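Local coordinates for putative cell filamentation protein (Bartonella quintana, PDB 4N67) that binds ADP in its Fic domain and may, as a putative translocated Bartonella effector, modify target proteins by AMP transfer, at residues F166-G171 against I178-I183; K72-A77 against F155-G160. The protein carries 2 engineered substitutions. All blocks are in the same frame, centred on the assembly; numbering follows the deposited sequence.

Contact 1 of 2, residues F166-G171 against I178-I183; sequences FMEKLG and IDFSLI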
loop_
_atom_site.group_PDB
_atom_site.type_symbol
_atom_site.label_atom_id
_atom_site.label_comp_id
_atom_site.label_asym_id
_atom_site.label_seq_id
_atom_site.Cartn_x
_atom_site.Cartn_y
_atom_site.Cartn_z
ATOM N N PHE A 166 -0.899 -5.402 -3.308
ATOM C CA PHE A 166 -2.176 -5.954 -2.899
ATOM C C PHE A 166 -3.141 -5.972 -4.088
ATOM O O PHE A 166 -3.832 -6.961 -4.336
ATOM C CB PHE A 166 -2.713 -5.127 -1.705
ATOM C CG PHE A 166 -4.024 -5.600 -1.120
ATOM C CD1 PHE A 166 -5.236 -5.189 -1.642
ATOM C CD2 PHE A 166 -4.009 -6.359 0.042
ATOM C CE1 PHE A 166 -6.417 -5.593 -1.068
ATOM C CE2 PHE A 166 -5.199 -6.751 0.641
ATOM C CZ PHE A 166 -6.386 -6.358 0.072
ATOM N N MET A 167 -3.181 -4.861 -4.820
ATOM C CA MET A 167 -4.056 -4.808 -5.997
ATOM C C MET A 167 -3.652 -5.765 -7.083
ATOM O O MET A 167 -4.512 -6.401 -7.702
ATOM C CB MET A 167 -4.096 -3.407 -6.601
ATOM C CG MET A 167 -4.588 -2.347 -5.666
ATOM S SD MET A 167 -6.155 -2.675 -4.864
ATOM C CE MET A 167 -7.261 -2.870 -6.263
ATOM N N GLU A 168 -2.351 -5.913 -7.316
ATOM C CA GLU A 168 -1.919 -6.868 -8.327
ATOM C C GLU A 168 -2.426 -8.266 -8.016
ATOM O O GLU A 168 -2.929 -8.975 -8.887
ATOM C CB GLU A 168 -0.397 -6.918 -8.430
ATOM C CG GLU A 168 0.296 -5.686 -9.007
ATOM C CD GLU A 168 1.797 -5.915 -9.252
ATOM O OE1 GLU A 168 2.172 -7.050 -9.593
ATOM O OE2 GLU A 168 2.547 -4.940 -9.090
ATOM N N LYS A 169 -2.331 -8.666 -6.750
ATOM C CA LYS A 169 -2.726 -10.005 -6.378
ATOM C C LYS A 169 -4.244 -10.171 -6.317
ATOM O O LYS A 169 -4.778 -11.206 -6.715
ATOM C CB LYS A 169 -2.057 -10.417 -5.064
ATOM C CG LYS A 169 -0.561 -10.671 -5.232
ATOM C CD LYS A 169 -0.289 -12.019 -5.908
ATOM C CE LYS A 169 1.074 -12.069 -6.582
ATOM N NZ LYS A 169 1.165 -13.151 -7.586
ATOM N N LEU A 170 -4.944 -9.143 -5.854
ATOM C CA LEU A 170 -6.409 -9.148 -5.882
ATOM C C LEU A 170 -6.901 -9.296 -7.326
ATOM O O LEU A 170 -7.786 -10.102 -7.631
ATOM C CB LEU A 170 -6.940 -7.857 -5.273
ATOM C CG LEU A 170 -8.454 -7.714 -5.156
ATOM C CD1 LEU A 170 -9.054 -8.731 -4.199
ATOM C CD2 LEU A 170 -8.803 -6.285 -4.739
ATOM N N GLY A 171 -6.318 -8.514 -8.228
ATOM C CA GLY A 171 -6.630 -8.622 -9.644
ATOM C C GLY A 171 -6.406 -10.028 -10.180
ATOM O O GLY A 171 -7.275 -10.618 -10.820
ATOM N N ILE A 178 -3.292 -6.340 -13.462
ATOM C CA ILE A 178 -3.186 -4.897 -13.173
ATOM C C ILE A 178 -1.703 -4.572 -13.234
ATOM O O ILE A 178 -0.921 -5.154 -12.481
ATOM C CB ILE A 178 -3.754 -4.544 -11.785
ATOM C CG1 ILE A 178 -5.238 -4.918 -11.700
ATOM C CG2 ILE A 178 -3.526 -3.064 -11.468
ATOM C CD1 ILE A 178 -5.864 -4.670 -10.331
ATOM N N ASP A 179 -1.325 -3.659 -14.136
ATOM C CA ASP A 179 0.105 -3.376 -14.419
ATOM C C ASP A 179 0.419 -1.902 -14.208
ATOM O O ASP A 179 0.209 -1.059 -15.093
ATOM C CB ASP A 179 0.460 -3.845 -15.836
ATOM C CG ASP A 179 1.961 -3.740 -16.139
ATOM O OD1 ASP A 179 2.697 -3.165 -15.290
ATOM O OD2 ASP A 179 2.361 -4.231 -17.211
ATOM N N PHE A 180 0.953 -1.579 -13.035
ATOM C CA PHE A 180 1.170 -0.181 -12.676
ATOM C C PHE A 180 2.328 0.436 -13.418
ATOM O O PHE A 180 2.436 1.649 -13.446
ATOM C CB PHE A 180 1.400 -0.023 -11.178
ATOM C CG PHE A 180 0.159 -0.234 -10.364
ATOM C CD1 PHE A 180 -0.703 0.809 -10.145
ATOM C CD2 PHE A 180 -0.110 -1.461 -9.773
ATOM C CE1 PHE A 180 -1.834 0.663 -9.372
ATOM C CE2 PHE A 180 -1.254 -1.630 -8.998
ATOM C CZ PHE A 180 -2.116 -0.572 -8.788
ATOM N N SER A 181 3.149 -0.420 -14.019
ATOM C CA SER A 181 4.285 0.037 -14.849
ATOM C C SER A 181 3.831 0.769 -16.101
ATOM O O SER A 181 4.633 1.470 -16.740
ATOM C CB SER A 181 5.202 -1.141 -15.205
ATOM O OG SER A 181 4.744 -1.922 -16.280
ATOM N N LEU A 182 2.562 0.622 -16.476
ATOM C CA LEU A 182 2.004 1.309 -17.639
ATOM C C LEU A 182 1.792 2.808 -17.450
ATOM O O LEU A 182 1.524 3.520 -18.420
ATOM C CB LEU A 182 0.682 0.650 -18.052
ATOM C CG LEU A 182 0.855 -0.760 -18.586
ATOM C CD1 LEU A 182 -0.487 -1.476 -18.672
ATOM C CD2 LEU A 182 1.528 -0.731 -19.944
ATOM N N ILE A 183 1.924 3.296 -16.219
ATOM C CA ILE A 183 1.719 4.706 -15.915
ATOM C C ILE A 183 2.861 5.246 -15.070
ATOM O O ILE A 183 3.662 4.486 -14.551
ATOM C CB ILE A 183 0.400 4.936 -15.160
ATOM C CG1 ILE A 183 0.371 4.093 -13.874
ATOM C CG2 ILE A 183 -0.786 4.637 -16.071
ATOM C CD1 ILE A 183 -0.616 4.594 -12.860
HETATM O O HOH W 1 -2.850 -8.484 -11.550
HETATM O O HOH W 2 2.470 -3.193 -11.242
HETATM O O HOH W 3 1.158 -6.795 -12.875
#
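Ile178 and Phe180 lie against one flank of the helix at Met167, Glu168 and Gly171, so that the Fic-domain helix 164-174 packs on the short strand and 3-10 turn that follow it. The nearest heavy atoms are Ile178 CD1 and Met167 O, 3.4 Å apart; the same methyl also rests on Gly171 CA. That reach follows from an Ile178 side chain with CG1 anti to the carbonyl carbon (chi1 -60°) and CD1 extended beyond it. Phe180 presents its ring edge, with CZ 4.1 Å from Met167 CB, while Glu168 CG lies near the same ring plane. No direct hydrogen bond joins the two segments, and water supplies the polar links. One water donates to Glu168 O and accepts from Ile178 N; a second lies 2.8 Å from Glu168 OE2, to which it donates, and 2.8 Å from Phe180 N, from which it accepts. Farther out, Arg49 forms a salt bridge with Glu168 OE1, limiting the carboxylate's freedom together with the water on OE2, and Met167 packs onto Ala142, Val145 and Phe146 of helix 135-152. Asp179 shapes an Asx turn: its OD1 accepts from Ser181 N at 3.1 Å and Ser181 OG at 2.6 Å, both from the same face of the carboxylate plane.

Contact 2 of 2, residues K72-A77 against F155-G160; sequences KTFEWA and FRKGNG. Engineered in segment 72-77: Lys72 (natural residue Asn). With ADP (adenosine-5'-diphosphate), chain B.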
loop_
_atom_site.group_PDB
_atom_site.type_symbol
_atom_site.label_atom_id
_atom_site.label_comp_id
_atom_site.label_asym_id
_atom_site.label_seq_id
_atom_site.Cartn_x
_atom_site.Cartn_y
_atom_site.Cartn_z
ATOM N N LYS A 72 13.851 -6.433 5.125
ATOM C CA LYS A 72 15.311 -6.286 5.099
ATOM C C LYS A 72 15.737 -4.832 5.300
ATOM O O LYS A 72 16.909 -4.569 5.549
ATOM C CB LYS A 72 15.904 -6.856 3.811
ATOM C CG LYS A 72 15.632 -8.350 3.743
ATOM C CD LYS A 72 16.135 -9.023 2.495
ATOM C CE LYS A 72 15.406 -10.353 2.276
ATOM N NZ LYS A 72 15.327 -10.805 0.856
ATOM N N THR A 73 14.788 -3.900 5.234
ATOM C CA THR A 73 15.083 -2.470 5.388
ATOM C C THR A 73 14.693 -1.944 6.757
ATOM O O THR A 73 15.467 -1.238 7.392
ATOM C CB THR A 73 14.342 -1.675 4.271
ATOM O OG1 THR A 73 14.817 -2.132 2.981
ATOM C CG2 THR A 73 14.491 -0.159 4.441
ATOM N N PHE A 74 13.470 -2.233 7.211
ATOM C CA PHE A 74 12.951 -1.683 8.457
ATOM C C PHE A 74 12.593 -2.771 9.470
ATOM O O PHE A 74 11.935 -3.755 9.110
ATOM C CB PHE A 74 11.690 -0.852 8.194
ATOM C CG PHE A 74 11.905 0.345 7.333
ATOM C CD1 PHE A 74 12.870 1.287 7.673
ATOM C CD2 PHE A 74 11.161 0.543 6.165
ATOM C CE1 PHE A 74 13.055 2.420 6.895
ATOM C CE2 PHE A 74 11.362 1.678 5.376
ATOM C CZ PHE A 74 12.311 2.615 5.758
ATOM N N GLU A 75 12.989 -2.547 10.735
ATOM C CA GLU A 75 12.636 -3.467 11.843
ATOM C C GLU A 75 11.125 -3.608 12.013
ATOM O O GLU A 75 10.634 -4.695 12.380
ATOM C CB GLU A 75 13.250 -3.030 13.167
ATOM C CG GLU A 75 14.769 -3.199 13.236
ATOM C CD GLU A 75 15.332 -2.744 14.565
ATOM O OE1 GLU A 75 14.722 -3.056 15.607
ATOM O OE2 GLU A 75 16.389 -2.102 14.571
ATOM N N TRP A 76 10.415 -2.521 11.711
ATOM C CA TRP A 76 8.955 -2.469 11.869
ATOM C C TRP A 76 8.201 -2.886 10.625
ATOM O O TRP A 76 6.979 -2.665 10.545
ATOM C CB TRP A 76 8.498 -1.053 12.316
ATOM C CG TRP A 76 9.121 0.050 11.528
ATOM C CD1 TRP A 76 10.289 0.732 11.829
ATOM C CD2 TRP A 76 8.664 0.595 10.286
ATOM N NE1 TRP A 76 10.558 1.639 10.851
ATOM C CE2 TRP A 76 9.567 1.601 9.911
ATOM C CE3 TRP A 76 7.532 0.385 9.489
ATOM C CZ2 TRP A 76 9.403 2.347 8.748
ATOM C CZ3 TRP A 76 7.385 1.119 8.340
ATOM C CH2 TRP A 76 8.337 2.083 7.978
ATOM N N ALA A 77 8.847 -3.519 9.647
ATOM C CA ALA A 77 8.106 -3.979 8.461
ATOM C C ALA A 77 6.940 -4.861 8.920
ATOM O O ALA A 77 7.098 -5.732 9.763
ATOM C CB ALA A 77 8.997 -4.764 7.511
ATOM N N PHE A 155 0.861 2.228 7.232
ATOM C CA PHE A 155 2.266 2.110 7.616
ATOM C C PHE A 155 2.966 3.458 7.707
ATOM O O PHE A 155 2.584 4.422 7.063
ATOM C CB PHE A 155 2.984 1.153 6.644
ATOM C CG PHE A 155 2.293 -0.186 6.493
ATOM C CD1 PHE A 155 2.456 -1.183 7.457
ATOM C CD2 PHE A 155 1.444 -0.437 5.440
ATOM C CE1 PHE A 155 1.785 -2.377 7.352
ATOM C CE2 PHE A 155 0.771 -1.644 5.351
ATOM C CZ PHE A 155 0.945 -2.606 6.316
ATOM N N ARG A 156 4.040 3.487 8.464
ATOM C CA ARG A 156 4.815 4.729 8.568
ATOM C C ARG A 156 5.391 5.160 7.204
ATOM O O ARG A 156 5.486 6.365 6.920
ATOM C CB ARG A 156 5.904 4.563 9.617
ATOM C CG ARG A 156 6.901 5.701 9.682
ATOM C CD ARG A 156 6.262 7.030 10.099
ATOM N NE ARG A 156 7.274 8.092 10.118
ATOM C CZ ARG A 156 7.789 8.686 9.039
ATOM N NH1 ARG A 156 7.427 8.339 7.821
ATOM N NH2 ARG A 156 8.750 9.604 9.197
ATOM N N LYS A 157 5.778 4.182 6.392
ATOM C CA LYS A 157 6.277 4.397 5.048
ATOM C C LYS A 157 6.088 3.113 4.257
ATOM O O LYS A 157 5.931 2.039 4.866
ATOM C CB LYS A 157 7.770 4.763 5.080
ATOM C CG LYS A 157 8.308 5.316 3.782
ATOM C CD LYS A 157 9.770 5.697 3.923
ATOM C CE LYS A 157 10.353 6.034 2.552
ATOM N NZ LYS A 157 11.617 5.270 2.283
ATOM N N GLY A 158 6.087 3.229 2.925
ATOM C CA GLY A 158 5.966 2.057 2.058
ATOM C C GLY A 158 4.530 1.712 1.733
ATOM O O GLY A 158 4.246 0.618 1.247
ATOM N N ASN A 159 3.613 2.640 1.948
ATOM C CA ASN A 159 2.205 2.354 1.677
ATOM C C ASN A 159 1.913 2.109 0.185
ATOM O O ASN A 159 1.216 1.167 -0.160
ATOM C CB ASN A 159 1.311 3.440 2.197
ATOM C CG ASN A 159 1.346 3.519 3.706
ATOM O OD1 ASN A 159 0.699 2.709 4.366
ATOM N ND2 ASN A 159 2.176 4.405 4.242
ATOM N N GLY A 160 2.480 2.943 -0.680
ATOM C CA GLY A 160 2.178 2.833 -2.094
ATOM C C GLY A 160 2.574 1.477 -2.677
ATOM O O GLY A 160 1.798 0.817 -3.366
HETATM P PB ADP B . 4.805 6.383 1.668
HETATM O O1B ADP B . 4.995 7.631 2.545
HETATM O O2B ADP B . 3.784 5.481 2.270
HETATM O O3B ADP B . 6.105 5.646 1.337
HETATM P PA ADP B . 3.768 6.705 -1.065
HETATM O O1A ADP B . 4.476 7.496 -2.176
HETATM O O2A ADP B . 3.954 5.205 -1.086
HETATM O O3A ADP B . 4.296 7.228 0.398
HETATM O "O5'" ADP B . 2.240 7.136 -1.085
HETATM C "C5'" ADP B . 1.222 6.337 -0.470
HETATM C "C4'" ADP B . -0.070 6.538 -1.255
HETATM O "O4'" ADP B . -0.591 7.856 -0.991
HETATM C "C3'" ADP B . 0.118 6.403 -2.763
HETATM O "O3'" ADP B . -0.941 5.609 -3.335
HETATM C "C2'" ADP B . 0.048 7.838 -3.252
HETATM O "O2'" ADP B . -0.412 7.987 -4.602
HETATM C "C1'" ADP B . -0.903 8.451 -2.267
HETATM N N9 ADP B . -0.809 9.919 -2.135
HETATM C C8 ADP B . 0.217 10.738 -2.441
HETATM N N7 ADP B . -0.142 12.004 -2.121
HETATM C C5 ADP B . -1.381 12.001 -1.613
HETATM C C6 ADP B . -2.341 12.985 -1.094
HETATM N N6 ADP B . -1.957 14.297 -1.063
HETATM N N1 ADP B . -3.540 12.581 -0.646
HETATM C C2 ADP B . -3.872 11.260 -0.683
HETATM N N3 ADP B . -3.033 10.313 -1.160
HETATM C C4 ADP B . -1.816 10.606 -1.617
#
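The beta-phosphate oxygen O2B of ADP is gripped twice by Asn159, by its backbone N at 2.9 Å and by its ND2 at 2.8 Å. Gly158 N adds a bond to O3B with an N-H...O angle of 165°, and Gly160 N reaches the alpha-phosphate oxygen O2A at 2.7 Å. This run of backbone N-H groups is the anion-binding loop of the Fic motif, between helices 135-152 and 164-174. The Asn159 amide is itself held: ND2 donates almost straight (177°) to Phe155 O, approaching from above the carbonyl plane, while OD1 accepts from Phe155 N on a lone pair. Behind the loop sits the type I turn Phe74-Ala77. Arg156 CB makes a CH-pi contact over the six-membered ring of Trp76, 4.1 Å from its centroid, and Phe74 CB lies on the opposite face. Trp76 CH2 also approaches Lys157 CB at 4.0 Å. Lys157 O, at the indole edge, accepts from His66 NE2. Asp150, Ser192 and Gln197 add bonds to ADP from outside the loop. Because the Asn159 amide gives N-H bonds to both Phe155 O and O2B while its OD1 takes Phe155 N, it couples the loop's fold to phosphate binding.

Overall arrangement
The two contacts lie in series along the chain: contact 2 closes at 155-160 before contact 1 opens at 166-171, and they fall on opposite sides of the chain's centre. Their centres are 20 Å apart and their nearest atoms about 7 Å, with no touch. Helix 164-174 ties them together: it follows the phosphate-binding loop of contact 2 and carries the helical segment of contact 1. Helix 135-152 leads into that loop and also receives Met167. Helix 59-70 likewise meets both, through Phe166 and Phe155. With the Phe180 side chain about 8 Å from ADP and 155-160 bonded to its phosphates, both contacts border the nucleotide site.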